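Local coordinates for protein GCN5-related N-acetyltransferase (Brucella abortus, PDB 7N1L) that probably transfers an acyl group from a coenzyme A thioester to an amine acceptor, as in other GCN5-related N-acetyltransferases, at residues Ala46-Ala51 with Asn143-Pro148; Ile90-Pro95 with Gln105-Tyr110. One frame throughout, in Å; residues are numbered along the deposited sequence.

Contact 1. Residues Ala46-Ala51 with Asn143-Pro148; sequences ASYAQA and NAPRVP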
loop_
_atom_site.group_PDB
_atom_site.type_symbol
_atom_site.label_atom_id
_atom_site.label_comp_id
_atom_site.label_asym_id
_atom_site.label_seq_id
_atom_site.Cartn_x
_atom_site.Cartn_y
_atom_site.Cartn_z
ATOM N N ALA A 46 0.450 -2.217 20.660
ATOM C CA ALA A 46 1.713 -1.872 21.306
ATOM C C ALA A 46 2.670 -3.064 21.339
ATOM O O ALA A 46 3.883 -2.889 21.198
ATOM C CB ALA A 46 1.470 -1.327 22.703
ATOM N N SER A 47 2.160 -4.277 21.569
ATOM C CA SER A 47 3.042 -5.438 21.554
ATOM C C SER A 47 3.642 -5.657 20.167
ATOM O O SER A 47 4.837 -5.947 20.041
ATOM C CB SER A 47 2.288 -6.698 21.997
ATOM O OG SER A 47 1.817 -6.587 23.325
ATOM N N TYR A 48 2.833 -5.506 19.113
ATOM C CA TYR A 48 3.344 -5.692 17.757
ATOM C C TYR A 48 4.433 -4.686 17.437
ATOM O O TYR A 48 5.478 -5.046 16.886
ATOM C CB TYR A 48 2.199 -5.589 16.754
ATOM C CG TYR A 48 2.605 -5.586 15.303
ATOM C CD1 TYR A 48 3.189 -6.698 14.708
ATOM C CD2 TYR A 48 2.393 -4.464 14.516
ATOM C CE1 TYR A 48 3.559 -6.680 13.353
ATOM C CE2 TYR A 48 2.747 -4.439 13.190
ATOM C CZ TYR A 48 3.333 -5.531 12.612
ATOM O OH TYR A 48 3.656 -5.451 11.273
ATOM N N ALA A 49 4.203 -3.420 17.785
ATOM C CA ALA A 49 5.182 -2.373 17.525
ATOM C C ALA A 49 6.485 -2.609 18.279
ATOM O O ALA A 49 7.548 -2.176 17.822
ATOM C CB ALA A 49 4.590 -1.008 17.886
ATOM N N GLN A 50 6.431 -3.291 19.429
ATOM C CA GLN A 50 7.657 -3.555 20.184
ATOM C C GLN A 50 8.638 -4.418 19.390
ATOM O O GLN A 50 9.854 -4.341 19.607
ATOM C CB GLN A 50 7.323 -4.208 21.531
ATOM N N ALA A 51 8.136 -5.231 18.459
ATOM C CA ALA A 51 9.028 -5.952 17.556
ATOM C C ALA A 51 9.682 -5.006 16.554
ATOM O O ALA A 51 10.900 -5.052 16.346
ATOM C CB ALA A 51 8.263 -7.058 16.828
ATOM N N ASN A 143 2.339 -8.151 2.567
ATOM C CA ASN A 143 3.710 -7.706 2.793
ATOM C C ASN A 143 4.161 -8.121 4.193
ATOM O O ASN A 143 3.524 -7.769 5.186
ATOM C CB ASN A 143 3.807 -6.190 2.602
ATOM C CG ASN A 143 3.556 -5.770 1.145
ATOM O OD1 ASN A 143 4.079 -6.392 0.217
ATOM N ND2 ASN A 143 2.719 -4.765 0.950
ATOM N N ALA A 144 5.265 -8.844 4.277
ATOM C CA ALA A 144 5.748 -9.348 5.549
ATOM C C ALA A 144 7.011 -8.609 5.962
ATOM O O ALA A 144 8.020 -8.656 5.236
ATOM C CB ALA A 144 6.023 -10.855 5.476
ATOM N N PRO A 145 7.022 -7.947 7.116
ATOM C CA PRO A 145 8.259 -7.317 7.572
ATOM C C PRO A 145 9.312 -8.374 7.835
ATOM O O PRO A 145 9.007 -9.561 7.985
ATOM C CB PRO A 145 7.836 -6.615 8.871
ATOM C CG PRO A 145 6.718 -7.478 9.400
ATOM C CD PRO A 145 5.966 -7.905 8.155
ATOM N N ARG A 146 10.574 -7.936 7.859
ATOM C CA ARG A 146 11.658 -8.861 8.178
ATOM C C ARG A 146 11.524 -9.358 9.606
ATOM O O ARG A 146 11.759 -10.538 9.892
ATOM C CB ARG A 146 13.018 -8.198 7.971
ATOM C CG ARG A 146 14.158 -9.190 7.914
ATOM C CD ARG A 146 15.491 -8.503 8.127
ATOM N NE ARG A 146 15.480 -7.766 9.386
ATOM C CZ ARG A 146 15.997 -8.218 10.524
ATOM N NH1 ARG A 146 16.623 -9.388 10.584
ATOM N NH2 ARG A 146 15.880 -7.484 11.629
ATOM N N VAL A 147 11.212 -8.446 10.516
ATOM C CA VAL A 147 10.932 -8.756 11.910
ATOM C C VAL A 147 9.594 -8.105 12.219
ATOM O O VAL A 147 9.356 -6.968 11.784
ATOM C CB VAL A 147 12.052 -8.230 12.824
ATOM C CG1 VAL A 147 11.576 -8.099 14.256
ATOM C CG2 VAL A 147 13.257 -9.134 12.748
ATOM N N PRO A 148 8.675 -8.777 12.934
ATOM C CA PRO A 148 8.743 -10.177 13.353
ATOM C C PRO A 148 8.452 -11.142 12.195
ATOM O O PRO A 148 7.698 -10.799 11.289
ATOM C CB PRO A 148 7.656 -10.268 14.431
ATOM C CG PRO A 148 6.677 -9.209 14.052
ATOM C CD PRO A 148 7.464 -8.100 13.435
#
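The C-terminal turn of helix 38-52 draws nearest to the loop leaving strand 137-144 where Ala51 faces Pro148, their CA atoms 6.0 Å apart. This shows how two prolines can offer a helix an apolar surface. The CB of Ala51 points at the Pro148 ring and rests 3.6 Å from CD and 3.9 Å from CG, although Ala51 is poorly ordered and this end of the contact is less certain. The peptide before Pro148 is cis; beside it Val147 brings CG1 to within 3.8 Å of Ala51 O. One turn back in the helix, Tyr48 holds CG anti to its backbone N (chi1 172°), which carries the phenol out from the helix toward the loop. Its CE1 lies 4.1 Å from Pro148 CG, the two side chains crossing at about a right angle. In the GNAT fold the first helix follows the first strand, and here its end meets the loop beyond strand 137-144, an edge strand of this chain's sheet. That sheet continues across the dimer interface, where Asn143 and Ala144 pair with a strand of the second subunit. Farther along the phenol, Tyr48 OH passes 4.1 Å from Pro145 CG, while its polar need is met by a hydrogen bond with His108 ND1, the two rings inclined at about 75°. Val98 of the second subunit packs against the same buried tyrosine.

Contact 2. Residues Ile90-Pro95 with Gln105-Tyr110; sequences IFYDLP and QVDHIY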
loop_
_atom_site.group_PDB
_atom_site.type_symbol
_atom_site.label_atom_id
_atom_site.label_comp_id
_atom_site.label_asym_id
_atom_site.label_seq_id
_atom_site.Cartn_x
_atom_site.Cartn_y
_atom_site.Cartn_z
ATOM N N ILE A 90 -4.277 -5.481 9.796
ATOM C CA ILE A 90 -4.518 -4.153 9.235
ATOM C C ILE A 90 -4.417 -4.243 7.720
ATOM O O ILE A 90 -3.427 -4.768 7.192
ATOM C CB ILE A 90 -3.505 -3.132 9.784
ATOM C CG1 ILE A 90 -3.631 -3.008 11.308
ATOM C CG2 ILE A 90 -3.699 -1.759 9.122
ATOM C CD1 ILE A 90 -2.465 -2.239 11.958
ATOM N N PHE A 91 -5.426 -3.727 7.013
ATOM C CA PHE A 91 -5.454 -3.838 5.560
ATOM C C PHE A 91 -5.986 -2.573 4.919
ATOM O O PHE A 91 -6.755 -1.822 5.524
ATOM C CB PHE A 91 -6.309 -5.017 5.101
ATOM C CG PHE A 91 -7.771 -4.885 5.402
ATOM C CD1 PHE A 91 -8.266 -5.210 6.664
ATOM C CD2 PHE A 91 -8.672 -4.521 4.412
ATOM C CE1 PHE A 91 -9.636 -5.130 6.937
ATOM C CE2 PHE A 91 -10.034 -4.434 4.679
ATOM C CZ PHE A 91 -10.511 -4.741 5.940
ATOM N N TYR A 92 -5.620 -2.393 3.645
ATOM C CA TYR A 92 -6.054 -1.254 2.858
ATOM C C TYR A 92 -6.857 -1.753 1.671
ATOM O O TYR A 92 -6.483 -2.732 1.027
ATOM C CB TYR A 92 -4.859 -0.413 2.392
ATOM C CG TYR A 92 -3.899 -0.185 3.525
ATOM C CD1 TYR A 92 -4.287 0.528 4.640
ATOM C CD2 TYR A 92 -2.599 -0.613 3.454
ATOM C CE1 TYR A 92 -3.444 0.726 5.698
ATOM C CE2 TYR A 92 -1.735 -0.398 4.501
ATOM C CZ TYR A 92 -2.172 0.270 5.631
ATOM O OH TYR A 92 -1.319 0.516 6.698
ATOM N N ASP A 93 -7.976 -1.105 1.407
ATOM C CA ASP A 93 -8.784 -1.370 0.218
ATOM C C ASP A 93 -8.369 -0.301 -0.800
ATOM O O ASP A 93 -8.795 0.852 -0.708
ATOM C CB ASP A 93 -10.276 -1.313 0.539
ATOM C CG ASP A 93 -11.162 -1.688 -0.662
ATOM O OD1 ASP A 93 -10.670 -1.662 -1.810
ATOM O OD2 ASP A 93 -12.376 -1.945 -0.485
ATOM N N LEU A 94 -7.518 -0.672 -1.730
ATOM C CA LEU A 94 -6.838 0.278 -2.607
ATOM C C LEU A 94 -7.272 0.138 -4.059
ATOM O O LEU A 94 -7.641 -0.950 -4.503
ATOM C CB LEU A 94 -5.316 0.117 -2.542
ATOM C CG LEU A 94 -4.657 0.449 -1.216
ATOM C CD1 LEU A 94 -3.183 0.133 -1.267
ATOM C CD2 LEU A 94 -4.885 1.916 -0.863
ATOM N N PRO A 95 -7.239 1.220 -4.832
ATOM C CA PRO A 95 -7.502 1.079 -6.265
ATOM C C PRO A 95 -6.386 0.279 -6.908
ATOM O O PRO A 95 -5.249 0.286 -6.438
ATOM C CB PRO A 95 -7.542 2.527 -6.770
ATOM C CG PRO A 95 -6.717 3.291 -5.797
ATOM C CD PRO A 95 -6.981 2.625 -4.456
ATOM N N GLN A 105 -4.469 -4.807 0.614
ATOM C CA GLN A 105 -3.047 -4.811 0.939
ATOM C C GLN A 105 -2.895 -4.925 2.446
ATOM O O GLN A 105 -3.491 -4.137 3.186
ATOM C CB GLN A 105 -2.343 -3.556 0.422
ATOM C CG GLN A 105 -0.841 -3.471 0.786
ATOM C CD GLN A 105 -0.179 -2.199 0.240
ATOM O OE1 GLN A 105 -0.468 -1.795 -0.871
ATOM N NE2 GLN A 105 0.689 -1.570 1.027
ATOM N N VAL A 106 -2.151 -5.947 2.883
ATOM C CA VAL A 106 -1.869 -6.216 4.292
ATOM C C VAL A 106 -0.390 -5.960 4.546
ATOM O O VAL A 106 0.472 -6.619 3.949
ATOM C CB VAL A 106 -2.208 -7.665 4.676
ATOM C CG1 VAL A 106 -1.744 -7.944 6.103
ATOM C CG2 VAL A 106 -3.681 -7.950 4.508
ATOM N N ASP A 107 -0.094 -5.073 5.477
ATOM C CA ASP A 107 1.273 -4.826 5.907
ATOM C C ASP A 107 1.535 -5.306 7.322
ATOM O O ASP A 107 2.688 -5.305 7.755
ATOM C CB ASP A 107 1.602 -3.322 5.817
ATOM C CG ASP A 107 1.603 -2.787 4.367
ATOM O OD1 ASP A 107 1.697 -3.569 3.417
ATOM O OD2 ASP A 107 1.462 -1.572 4.183
ATOM N N HIS A 108 0.492 -5.625 8.083
ATOM C CA HIS A 108 0.663 -5.888 9.502
ATOM C C HIS A 108 -0.330 -6.935 9.966
ATOM O O HIS A 108 -1.546 -6.760 9.827
ATOM C CB HIS A 108 0.471 -4.602 10.317
ATOM C CG HIS A 108 1.269 -3.439 9.818
ATOM N ND1 HIS A 108 2.629 -3.327 10.025
ATOM C CD2 HIS A 108 0.902 -2.348 9.104
ATOM C CE1 HIS A 108 3.059 -2.202 9.480
ATOM N NE2 HIS A 108 2.036 -1.597 8.907
ATOM N N ILE A 109 0.198 -7.983 10.587
ATOM C CA ILE A 109 -0.604 -9.023 11.207
ATOM C C ILE A 109 0.066 -9.354 12.524
ATOM O O ILE A 109 1.286 -9.221 12.658
ATOM C CB ILE A 109 -0.742 -10.261 10.301
ATOM C CG1 ILE A 109 -1.835 -11.190 10.832
ATOM C CG2 ILE A 109 0.632 -10.953 10.075
ATOM C CD1 ILE A 109 -2.395 -12.110 9.773
ATOM N N TYR A 110 -0.749 -9.694 13.530
ATOM C CA TYR A 110 -0.210 -9.978 14.852
ATOM C C TYR A 110 -1.196 -10.817 15.652
ATOM O O TYR A 110 -2.389 -10.498 15.712
ATOM C CB TYR A 110 0.098 -8.689 15.610
ATOM C CG TYR A 110 0.723 -8.934 16.957
ATOM C CD1 TYR A 110 2.024 -9.348 17.047
ATOM C CD2 TYR A 110 0.013 -8.749 18.138
ATOM C CE1 TYR A 110 2.616 -9.591 18.261
ATOM C CE2 TYR A 110 0.602 -8.963 19.368
ATOM C CZ TYR A 110 1.912 -9.386 19.414
ATOM O OH TYR A 110 2.551 -9.643 20.601
HETATM O O HOH W 1 -1.848 -3.074 6.241
HETATM O O HOH W 2 1.050 0.129 6.259
#
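With CG beside the backbone N (chi1 -46°), the Tyr92 ring leans over toward Gln105 and Asp107, while Gln105, extended with CG anti to its own N, lies on the same face. Ring and amide stand nearly perpendicular, 84° apart. Asp107 OD2 meets the ring at its edge, near the ring plane, 3.4 Å from Tyr92 CE2. The carboxylate is gripped in turn by Gln105 NE2, which bonds both oxygens on their syn lone pairs, at 3.3 Å to Asp107 OD1 and 3.2 Å to OD2; OD1 also receives Asn143 ND2. A water donates to Asp107 OD2; its very short approach to Tyr92 OH is doubtful. Gln105 reaches further still, its amide bonding Gln105 of the second subunit, and its OE1 approaches Leu94 CD1. On the reverse face Phe91 CB touches Val106 CG2 at 4.0 Å, and both residues pack on Leu128 of helix 120-129. The backbones bond reciprocally at one pair, Tyr92 N to Gln105 O at 2.8 Å and Gln105 N to Tyr92 O at 2.9 Å. The next bond, Ile90 N to His108 O, spans two residues on one strand against three on the other, and a second water accepts from Asp107 N. The extra residue, with Asp107 at psi -13°, far from extended, makes a beta bulge in the central antiparallel hairpin, consistent with the bulged fourth strand known from GNAT acetyltransferases.

Read from the N terminus, after strand 28-32 the chain forms helix 38-52, whose end will supply half of contact 1, then helix 61-69 and strand 74-81, and runs into strand 84-96. Contact 2 closes first, when the chain turns back as strand 101-111, with only nine residues between its segments. Helix 120-129 and strand 137-144 follow before contact 1 closes the longer loop, with contact 2 wholly within it: the two are nested and do not cross. They meet through one sheet, since strands 101-111 and 137-144 are parallel neighbours, bonded from Asn143 N to Val106 O over 2.8 Å. Together they tie the first helix to the loop leaving strand 137-144, and the central hairpin's strands to each other; each also borders the second subunit.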